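Local coordinates for outer membrane protein SusF (Bacteroides thetaiotaomicron, PDB 4FE9), which binds starch at the surface of the bacterial cell, ahead of its transport into the periplasm for degradation, at residues Asp36-Asp42 against Ile138-Thr144; Asn369-Met373 against Val412-Val416; Leu372-Tyr378 against Ala405-Ala411. One frame throughout, in Å; residues are numbered along the deposited sequence.

Interaction 1: residues Asp36-Asp42 against Ile138-Thr144; sequences DASIVMD and ITLQPAT. With EDO (1,2-ethanediol), chain D.
Backbone bonds carry the pairing of Ala37-Met41 with Thr139-Gln141: Thr139 N to Ala37 O, Ile39 N to Thr139 O, Gln141 N to Ile39 O and Met41 N to Gln141 O, all between 2.8 and 3.0 Å. The two strands run the same way, their short axes 8° apart, and Ile39 O receives a second donor, a water (2.8 Å) that also binds Thr139 OG1. That hydroxyl stands between its own backbone N and carbonyl carbon (chi1 70°), which brings it to the water. In this first Ig-like part of the chain, short strand 38-40 runs parallel to long strand 128-141, resembling the A' and G strands of many Ig folds.

Among apolar groups, Ile39 CG2 rests against Leu140 CD1 (3.9 Å), and Met41 CG meets Leu140 CD2 at the same distance; the methionine chain, bent at chi2 and chi3, leaves SD near Leu140 CD1. Helix 92-102 covers this side through Leu92, Leu95 and Asp96. On the other face Val40 lies alongside Gln141, whose NE2 is tied to Ser108.

Polar side chains close the far end, where the Asp42 carboxylate grips Thr144 twice. OD2 takes the threonine OG1 on its syn lone pair (2.6 Å), while OD1 accepts Thr144 N from its syn side (3.1 Å), 26° out of the carboxylate plane. An ethanediol, probably from the crystallisation liquor, lies between Asp42 OD2 and Gln141 NE2.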
loop_
_atom_site.group_PDB
_atom_site.type_symbol
_atom_site.label_atom_id
_atom_site.label_comp_id
_atom_site.label_asym_id
_atom_site.label_seq_id
_atom_site.Cartn_x
_atom_site.Cartn_y
_atom_site.Cartn_z
ATOM N N ASP A 36 31.747 9.094 19.356
ATOM C CA ASP A 36 30.315 9.069 19.598
ATOM C C ASP A 36 29.643 7.989 18.760
ATOM O O ASP A 36 28.885 8.290 17.826
ATOM C CB ASP A 36 29.695 10.461 19.345
ATOM C CG ASP A 36 30.289 11.548 20.265
ATOM O OD1 ASP A 36 30.216 11.384 21.494
ATOM O OD2 ASP A 36 30.904 12.526 19.758
ATOM N N ALA A 37 29.912 6.725 19.095
ATOM C CA ALA A 37 29.550 5.602 18.218
ATOM C C ALA A 37 28.175 5.001 18.552
ATOM O O ALA A 37 27.544 4.372 17.709
ATOM C CB ALA A 37 30.652 4.513 18.241
ATOM N N SER A 38 27.663 5.326 19.745
ATOM C CA SER A 38 26.447 4.707 20.246
ATOM C C SER A 38 25.593 5.738 20.927
ATOM O O SER A 38 25.617 5.846 22.151
ATOM C CB SER A 38 26.784 3.598 21.260
ATOM O OG SER A 38 27.559 2.588 20.669
ATOM N N ILE A 39 24.840 6.507 20.141
ATOM C CA ILE A 39 24.204 7.711 20.643
ATOM C C ILE A 39 22.754 7.412 21.130
ATOM O O ILE A 39 22.017 6.687 20.482
ATOM C CB ILE A 39 24.136 8.752 19.534
ATOM C CG1 ILE A 39 25.522 9.213 19.170
ATOM C CG2 ILE A 39 23.239 9.952 19.949
ATOM C CD1 ILE A 39 25.587 9.820 17.771
ATOM N N VAL A 40 22.428 7.862 22.338
ATOM C CA VAL A 40 21.059 7.737 22.878
ATOM C C VAL A 40 20.482 9.123 23.048
ATOM O O VAL A 40 20.950 9.889 23.866
ATOM C CB VAL A 40 21.075 7.006 24.288
ATOM C CG1 VAL A 40 19.688 7.052 24.938
ATOM C CG2 VAL A 40 21.525 5.560 24.131
ATOM N N MET A 41 19.538 9.487 22.211
ATOM C CA MET A 41 19.148 10.898 22.115
ATOM C C MET A 41 18.580 11.370 23.467
ATOM O O MET A 41 18.775 12.523 23.867
ATOM C CB MET A 41 18.113 11.106 21.008
ATOM C CG MET A 41 18.671 11.013 19.602
ATOM S SD MET A 41 20.026 12.160 19.373
ATOM C CE MET A 41 19.156 13.730 19.543
ATOM N N ASP A 42 17.862 10.486 24.155
ATOM C CA ASP A 42 17.305 10.841 25.478
ATOM C C ASP A 42 18.398 11.414 26.348
ATOM O O ASP A 42 18.193 12.396 27.039
ATOM C CB ASP A 42 16.716 9.611 26.155
ATOM C CG ASP A 42 15.318 9.306 25.694
ATOM O OD1 ASP A 42 14.610 10.230 25.221
ATOM O OD2 ASP A 42 14.914 8.135 25.793
ATOM N N ILE A 138 27.976 3.511 13.037
ATOM C CA ILE A 138 27.570 3.903 14.360
ATOM C C ILE A 138 26.065 3.606 14.505
ATOM O O ILE A 138 25.407 3.128 13.546
ATOM C CB ILE A 138 27.822 5.415 14.610
ATOM C CG1 ILE A 138 26.934 6.245 13.693
ATOM C CG2 ILE A 138 29.335 5.787 14.368
ATOM C CD1 ILE A 138 26.818 7.659 14.137
ATOM N N THR A 139 25.555 3.780 15.713
ATOM C CA THR A 139 24.121 3.684 15.940
ATOM C C THR A 139 23.603 4.856 16.736
ATOM O O THR A 139 24.382 5.586 17.368
ATOM C CB THR A 139 23.780 2.436 16.690
ATOM O OG1 THR A 139 24.256 2.553 18.046
ATOM C CG2 THR A 139 24.398 1.206 15.988
ATOM N N LEU A 140 22.309 5.134 16.559
ATOM C CA LEU A 140 21.666 6.241 17.221
ATOM C C LEU A 140 20.240 5.804 17.576
ATOM O O LEU A 140 19.556 5.152 16.771
ATOM C CB LEU A 140 21.621 7.485 16.302
ATOM C CG LEU A 140 20.928 8.753 16.830
ATOM C CD1 LEU A 140 21.625 10.056 16.376
ATOM C CD2 LEU A 140 19.449 8.788 16.433
ATOM N N GLN A 141 19.814 6.139 18.773
ATOM C CA GLN A 141 18.462 5.823 19.201
ATOM C C GLN A 141 17.691 7.102 19.400
ATOM O O GLN A 141 17.990 7.884 20.314
ATOM C CB GLN A 141 18.497 5.044 20.521
ATOM C CG GLN A 141 17.078 4.686 21.061
ATOM C CD GLN A 141 17.127 4.175 22.489
ATOM O OE1 GLN A 141 18.176 3.819 22.982
ATOM N NE2 GLN A 141 16.012 4.209 23.162
ATOM N N PRO A 142 16.657 7.306 18.586
ATOM C CA PRO A 142 15.862 8.515 18.732
ATOM C C PRO A 142 15.206 8.558 20.096
ATOM O O PRO A 142 15.186 7.550 20.790
ATOM C CB PRO A 142 14.801 8.374 17.638
ATOM C CG PRO A 142 15.436 7.521 16.604
ATOM C CD PRO A 142 16.295 6.541 17.379
ATOM N N ALA A 143 14.778 9.743 20.508
ATOM C CA ALA A 143 14.266 9.964 21.858
ATOM C C ALA A 143 12.941 9.215 22.030
ATOM O O ALA A 143 12.339 8.738 21.049
ATOM C CB ALA A 143 14.062 11.410 22.112
ATOM N N THR A 144 12.645 8.918 23.276
ATOM C CA THR A 144 11.428 8.222 23.654
ATOM C C THR A 144 10.201 8.921 23.080
ATOM O O THR A 144 10.115 10.134 23.085
ATOM C CB THR A 144 11.360 8.154 25.182
ATOM O OG1 THR A 144 12.447 7.333 25.635
ATOM C CG2 THR A 144 10.022 7.548 25.665
HETATM C C1 EDO D . 16.642 4.186 26.796
HETATM O O1 EDO D . 15.309 3.862 26.355
HETATM C C2 EDO D . 16.816 5.697 26.779
HETATM O O2 EDO D . 15.625 6.343 27.295
HETATM O O HOH W 1 22.514 4.007 19.880
HETATM O O HOH W 2 16.975 7.902 23.235
#

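Interaction 2: residues Asn369-Met373 against Val412-Val416; sequences NVYLM and VRICV
In the antiparallel sheet of carbohydrate-binding module 3, Tyr371 and Met373 pair with Cys415 and Arg413 across two neighbouring strands. Tyr371 and Cys415 form a hydrogen-bonded pair with both bonds made, Tyr371 N to Cys415 O at 2.7 Å and Cys415 N to Tyr371 O at 3.0 Å; Leu372 and Ile414 follow as a non-hydrogen-bonded pair. At Met373 the ladder is less regular: its N reaches Arg413 O (2.9 Å) from 44° above the carbonyl plane, and the return bond from Arg413 N to Met373 O is weak. A water donates to Met373 O beside it. The short axes make 145°, twisted well away from exactly antiparallel.

The pairing belongs to the Ig-like beta fold of the module, and its sheet presents two different faces. On one, Val370 CG1 touches Ile414 CG2 closely (3.5 Å), the two side chains crossing at a slant; CG1 stands opposite its backbone N (chi1 178°). Phe431 and strand 458-461 pack over this pair, and Val370 also meets Ile298 of the preceding module. The other face holds sulfur: Met373 CG lies 3.7 Å from Cys415 SG. Leu385 and Trp426 both lie against Cys415, and Trp426 also touches Arg413, whose guanidinium turns away from Met373 to a salt bridge with Glu430.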
loop_
_atom_site.group_PDB
_atom_site.type_symbol
_atom_site.label_atom_id
_atom_site.label_comp_id
_atom_site.label_asym_id
_atom_site.label_seq_id
_atom_site.Cartn_x
_atom_site.Cartn_y
_atom_site.Cartn_z
ATOM N N ASN A 369 -11.552 -20.466 -9.857
ATOM C CA ASN A 369 -12.261 -21.461 -9.049
ATOM C C ASN A 369 -13.692 -21.020 -8.751
ATOM O O ASN A 369 -13.910 -20.059 -7.988
ATOM C CB ASN A 369 -11.546 -21.679 -7.732
ATOM C CG ASN A 369 -10.230 -22.389 -7.903
ATOM O OD1 ASN A 369 -9.931 -22.882 -8.982
ATOM N ND2 ASN A 369 -9.367 -22.254 -6.923
ATOM N N VAL A 370 -14.652 -21.661 -9.406
ATOM C CA VAL A 370 -16.071 -21.388 -9.157
ATOM C C VAL A 370 -16.620 -22.520 -8.316
ATOM O O VAL A 370 -16.243 -23.688 -8.506
ATOM C CB VAL A 370 -16.847 -21.301 -10.464
ATOM C CG1 VAL A 370 -18.362 -21.052 -10.204
ATOM C CG2 VAL A 370 -16.298 -20.245 -11.313
ATOM N N TYR A 371 -17.438 -22.183 -7.327
ATOM C CA TYR A 371 -17.863 -23.165 -6.340
ATOM C C TYR A 371 -19.380 -23.281 -6.237
ATOM O O TYR A 371 -20.090 -22.272 -6.098
ATOM C CB TYR A 371 -17.301 -22.838 -4.985
ATOM C CG TYR A 371 -15.791 -22.978 -4.865
ATOM C CD1 TYR A 371 -15.220 -24.180 -4.445
ATOM C CD2 TYR A 371 -14.958 -21.850 -4.975
ATOM C CE1 TYR A 371 -13.863 -24.271 -4.178
ATOM C CE2 TYR A 371 -13.605 -21.937 -4.738
ATOM C CZ TYR A 371 -13.059 -23.153 -4.337
ATOM O OH TYR A 371 -11.710 -23.249 -4.112
ATOM N N LEU A 372 -19.852 -24.524 -6.148
ATOM C CA LEU A 372 -21.196 -24.810 -5.691
ATOM C C LEU A 372 -21.299 -24.647 -4.190
ATOM O O LEU A 372 -20.430 -25.104 -3.431
ATOM C CB LEU A 372 -21.609 -26.218 -6.107
ATOM C CG LEU A 372 -23.110 -26.508 -6.094
ATOM C CD1 LEU A 372 -23.834 -25.701 -7.212
ATOM C CD2 LEU A 372 -23.356 -28.031 -6.262
ATOM N N MET A 373 -22.348 -23.964 -3.746
ATOM C CA MET A 373 -22.546 -23.727 -2.322
ATOM C C MET A 373 -23.954 -24.129 -1.917
ATOM O O MET A 373 -24.885 -24.034 -2.709
ATOM C CB MET A 373 -22.332 -22.243 -1.987
ATOM C CG MET A 373 -20.990 -21.715 -2.439
ATOM S SD MET A 373 -19.725 -22.199 -1.271
ATOM C CE MET A 373 -20.299 -21.453 0.269
ATOM N N VAL A 412 -30.007 -23.449 -5.197
ATOM C CA VAL A 412 -28.669 -23.348 -5.759
ATOM C C VAL A 412 -28.001 -22.029 -5.323
ATOM O O VAL A 412 -28.600 -20.976 -5.413
ATOM C CB VAL A 412 -28.718 -23.387 -7.282
ATOM C CG1 VAL A 412 -27.289 -23.268 -7.875
ATOM C CG2 VAL A 412 -29.409 -24.676 -7.767
ATOM N N ARG A 413 -26.789 -22.127 -4.797
ATOM C CA ARG A 413 -25.906 -20.978 -4.667
ATOM C C ARG A 413 -24.565 -21.243 -5.373
ATOM O O ARG A 413 -24.087 -22.402 -5.413
ATOM C CB ARG A 413 -25.681 -20.648 -3.185
ATOM C CG ARG A 413 -26.959 -20.384 -2.395
ATOM C CD ARG A 413 -27.594 -19.006 -2.766
ATOM N NE ARG A 413 -26.960 -17.872 -2.047
ATOM C CZ ARG A 413 -27.282 -17.472 -0.809
ATOM N NH1 ARG A 413 -28.125 -18.188 -0.067
ATOM N NH2 ARG A 413 -26.684 -16.400 -0.274
ATOM N N ILE A 414 -24.019 -20.208 -6.008
ATOM C CA ILE A 414 -22.724 -20.302 -6.711
ATOM C C ILE A 414 -21.868 -19.086 -6.304
ATOM O O ILE A 414 -22.399 -17.953 -6.154
ATOM C CB ILE A 414 -22.913 -20.254 -8.244
ATOM C CG1 ILE A 414 -24.172 -21.036 -8.662
ATOM C CG2 ILE A 414 -21.647 -20.792 -8.975
ATOM C CD1 ILE A 414 -24.642 -20.706 -10.073
ATOM N N CYS A 415 -20.558 -19.300 -6.139
ATOM C CA CYS A 415 -19.643 -18.185 -5.924
ATOM C C CYS A 415 -18.229 -18.395 -6.507
ATOM O O CYS A 415 -17.881 -19.497 -6.983
ATOM C CB CYS A 415 -19.551 -17.831 -4.439
ATOM S SG CYS A 415 -18.618 -19.046 -3.462
ATOM N N VAL A 416 -17.475 -17.299 -6.563
ATOM C CA VAL A 416 -16.016 -17.340 -6.440
ATOM C C VAL A 416 -15.628 -16.829 -5.061
ATOM O O VAL A 416 -16.494 -16.452 -4.274
ATOM C CB VAL A 416 -15.350 -16.459 -7.504
ATOM C CG1 VAL A 416 -15.712 -16.955 -8.913
ATOM C CG2 VAL A 416 -15.790 -15.010 -7.327
HETATM O O HOH W 3 -27.120 -25.288 -3.628
#

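Interaction 3: residues Leu372-Tyr378 against Ala405-Ala411; sequences LMGDTSY and AFLKDGA. With NA (sodium ion), chain I.
Thr376 sits in the type I turn Gly374-Ser377, which follows strand 371-374, and has more surface buried by the loop 405-411 than any other residue here. Its carbonyl oxygen accepts Leu407 N (3.1 Å, angle at the hydrogen 168°), tying turn to loop by the one hydrogen bond that links them directly. Its side chain leans on Phe406: OG1 lies over a face of the ring, 3.4 Å from CD1, because the hydroxyl is set between backbone N and carbonyl carbon (chi1 70°). CG2 then points on toward Lys408 O (3.4 Å), a buried oxygen for which the model offers no polar partner. With Phe406 reduced to alanine, the Thr376 hydroxyl and Leu372 CD1 would probably lose the ring they lie against, opening a gap between them.

Asp375 CB lies 4.1 Å from Gly410 CA, on the side to which a CB of that residue would have to project, so the absence of one is what permits the approach. Lys408 bends at chi3 and chi4, bringing CE to Asp375 O (3.3 Å), while its amine stays too far from the carboxylate for a salt bridge. Leu407 extends CD2 to CA of Tyr378 (3.7 Å), a residue whose carbonyl binds sodium. The ion, also held by Gly380, Ala383 and Asp389, is bound by Ser377 OG at 2.4 Å and Tyr378 O at 2.6 Å.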
loop_
_atom_site.group_PDB
_atom_site.type_symbol
_atom_site.label_atom_id
_atom_site.label_comp_id
_atom_site.label_asym_id
_atom_site.label_seq_id
_atom_site.Cartn_x
_atom_site.Cartn_y
_atom_site.Cartn_z
ATOM N N LEU A 372 -19.852 -24.524 -6.148
ATOM C CA LEU A 372 -21.196 -24.810 -5.691
ATOM C C LEU A 372 -21.299 -24.647 -4.190
ATOM O O LEU A 372 -20.430 -25.104 -3.431
ATOM C CB LEU A 372 -21.609 -26.218 -6.107
ATOM C CG LEU A 372 -23.110 -26.508 -6.094
ATOM C CD1 LEU A 372 -23.834 -25.701 -7.212
ATOM C CD2 LEU A 372 -23.356 -28.031 -6.262
ATOM N N MET A 373 -22.348 -23.964 -3.746
ATOM C CA MET A 373 -22.546 -23.727 -2.322
ATOM C C MET A 373 -23.954 -24.129 -1.917
ATOM O O MET A 373 -24.885 -24.034 -2.709
ATOM C CB MET A 373 -22.332 -22.243 -1.987
ATOM C CG MET A 373 -20.990 -21.715 -2.439
ATOM S SD MET A 373 -19.725 -22.199 -1.271
ATOM C CE MET A 373 -20.299 -21.453 0.269
ATOM N N GLY A 374 -24.111 -24.451 -0.651
ATOM C CA GLY A 374 -25.414 -24.599 -0.055
ATOM C C GLY A 374 -25.918 -26.002 -0.259
ATOM O O GLY A 374 -25.151 -26.979 -0.153
ATOM N N ASP A 375 -27.209 -26.123 -0.500
ATOM C CA ASP A 375 -27.921 -27.316 -0.117
ATOM C C ASP A 375 -27.646 -28.450 -1.105
ATOM O O ASP A 375 -27.655 -29.625 -0.736
ATOM C CB ASP A 375 -29.405 -27.034 -0.041
ATOM C CG ASP A 375 -29.824 -26.455 1.315
ATOM O OD1 ASP A 375 -29.060 -26.608 2.298
ATOM O OD2 ASP A 375 -30.983 -25.988 1.426
ATOM N N THR A 376 -27.375 -28.079 -2.352
ATOM C CA THR A 376 -27.135 -29.036 -3.396
ATOM C C THR A 376 -25.670 -29.472 -3.501
ATOM O O THR A 376 -25.344 -30.340 -4.317
ATOM C CB THR A 376 -27.653 -28.540 -4.762
ATOM O OG1 THR A 376 -26.838 -27.463 -5.235
ATOM C CG2 THR A 376 -29.082 -28.072 -4.657
ATOM N N SER A 377 -24.855 -29.072 -2.525
ATOM C CA SER A 377 -23.388 -29.288 -2.587
ATOM C C SER A 377 -22.910 -30.293 -1.508
ATOM O O SER A 377 -23.696 -30.694 -0.669
ATOM C CB SER A 377 -22.661 -27.943 -2.430
ATOM O OG SER A 377 -22.355 -27.681 -1.074
ATOM N N TYR A 378 -21.589 -30.526 -1.424
ATOM C CA TYR A 378 -21.031 -31.623 -0.581
ATOM C C TYR A 378 -21.129 -31.399 0.947
ATOM O O TYR A 378 -20.528 -30.460 1.504
ATOM C CB TYR A 378 -19.582 -31.989 -1.025
ATOM C CG TYR A 378 -18.830 -32.931 -0.071
ATOM C CD1 TYR A 378 -18.982 -34.333 -0.151
ATOM C CD2 TYR A 378 -17.935 -32.420 0.877
ATOM C CE1 TYR A 378 -18.300 -35.193 0.750
ATOM C CE2 TYR A 378 -17.293 -33.251 1.804
ATOM C CZ TYR A 378 -17.455 -34.635 1.728
ATOM O OH TYR A 378 -16.782 -35.438 2.657
ATOM N N ALA A 405 -22.743 -32.682 -10.005
ATOM C CA ALA A 405 -24.194 -32.938 -9.990
ATOM C C ALA A 405 -24.798 -32.746 -8.582
ATOM O O ALA A 405 -24.216 -33.183 -7.584
ATOM C CB ALA A 405 -24.494 -34.358 -10.518
ATOM N N PHE A 406 -25.988 -32.147 -8.507
ATOM C CA PHE A 406 -26.624 -31.898 -7.186
ATOM C C PHE A 406 -26.831 -33.198 -6.395
ATOM O O PHE A 406 -27.237 -34.207 -6.952
ATOM C CB PHE A 406 -27.954 -31.150 -7.337
ATOM C CG PHE A 406 -27.852 -29.868 -8.119
ATOM C CD1 PHE A 406 -26.662 -29.170 -8.193
ATOM C CD2 PHE A 406 -28.972 -29.321 -8.716
ATOM C CE1 PHE A 406 -26.566 -28.020 -8.973
ATOM C CE2 PHE A 406 -28.893 -28.148 -9.430
ATOM C CZ PHE A 406 -27.681 -27.484 -9.535
ATOM N N LEU A 407 -26.472 -33.171 -5.114
ATOM C CA LEU A 407 -26.667 -34.306 -4.219
ATOM C C LEU A 407 -28.081 -34.366 -3.635
ATOM O O LEU A 407 -28.429 -35.325 -2.930
ATOM C CB LEU A 407 -25.662 -34.254 -3.077
ATOM C CG LEU A 407 -24.220 -34.690 -3.373
ATOM C CD1 LEU A 407 -23.838 -34.381 -4.821
ATOM C CD2 LEU A 407 -23.231 -34.029 -2.379
ATOM N N LYS A 408 -28.834 -33.278 -3.806
ATOM C CA LYS A 408 -30.136 -33.104 -3.151
ATOM C C LYS A 408 -30.910 -32.019 -3.864
ATOM O O LYS A 408 -30.329 -31.181 -4.572
ATOM C CB LYS A 408 -29.964 -32.711 -1.698
ATOM C CG LYS A 408 -29.803 -33.887 -0.761
ATOM C CD LYS A 408 -29.321 -33.436 0.606
ATOM C CE LYS A 408 -29.493 -31.927 0.779
ATOM N NZ LYS A 408 -30.750 -31.595 1.485
ATOM N N ASP A 409 -32.225 -32.040 -3.709
ATOM C CA ASP A 409 -33.028 -30.881 -4.064
ATOM C C ASP A 409 -32.712 -29.759 -3.092
ATOM O O ASP A 409 -32.391 -30.010 -1.943
ATOM C CB ASP A 409 -34.520 -31.232 -4.030
ATOM C CG ASP A 409 -34.821 -32.555 -4.730
ATOM O OD1 ASP A 409 -34.837 -32.579 -5.991
ATOM O OD2 ASP A 409 -34.881 -33.590 -4.019
ATOM N N GLY A 410 -32.695 -28.532 -3.591
ATOM C CA GLY A 410 -32.478 -27.373 -2.733
ATOM C C GLY A 410 -32.220 -26.125 -3.538
ATOM O O GLY A 410 -32.264 -26.146 -4.785
ATOM N N ALA A 411 -32.041 -25.006 -2.834
ATOM C CA ALA A 411 -31.689 -23.741 -3.485
ATOM C C ALA A 411 -30.232 -23.797 -3.942
ATOM O O ALA A 411 -29.379 -24.273 -3.218
ATOM C CB ALA A 411 -31.901 -22.582 -2.530
HETATM NA NA NA I . -20.539 -28.050 0.398
HETATM O O HOH W 3 -27.120 -25.288 -3.628
HETATM O O HOH W 4 -28.711 -23.730 -0.564
#

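How the interactions relate
Interactions 2 and 3 adjoin along the chain: interaction 2 is the strand pairing, and interaction 3 the turn and loop at its end. They share Leu372 and Met373, their centres lie about 10 Å apart, and Val412 CG2 of interaction 2 packs on Phe406 CZ of interaction 3 at 3.7 Å. One water belongs to both, bridging the strand end to the turn. Interaction 3 supplies two sodium ligands, while the Met373 side chain comes within about 6 Å of that ion. Interaction 1 is separate, on the opposite side of the chain's centre, its centre about 57 Å from that of interaction 2 and about 65 Å from that of interaction 3. All three lie away from the two glycan pockets, occupied in modules 1 and 2.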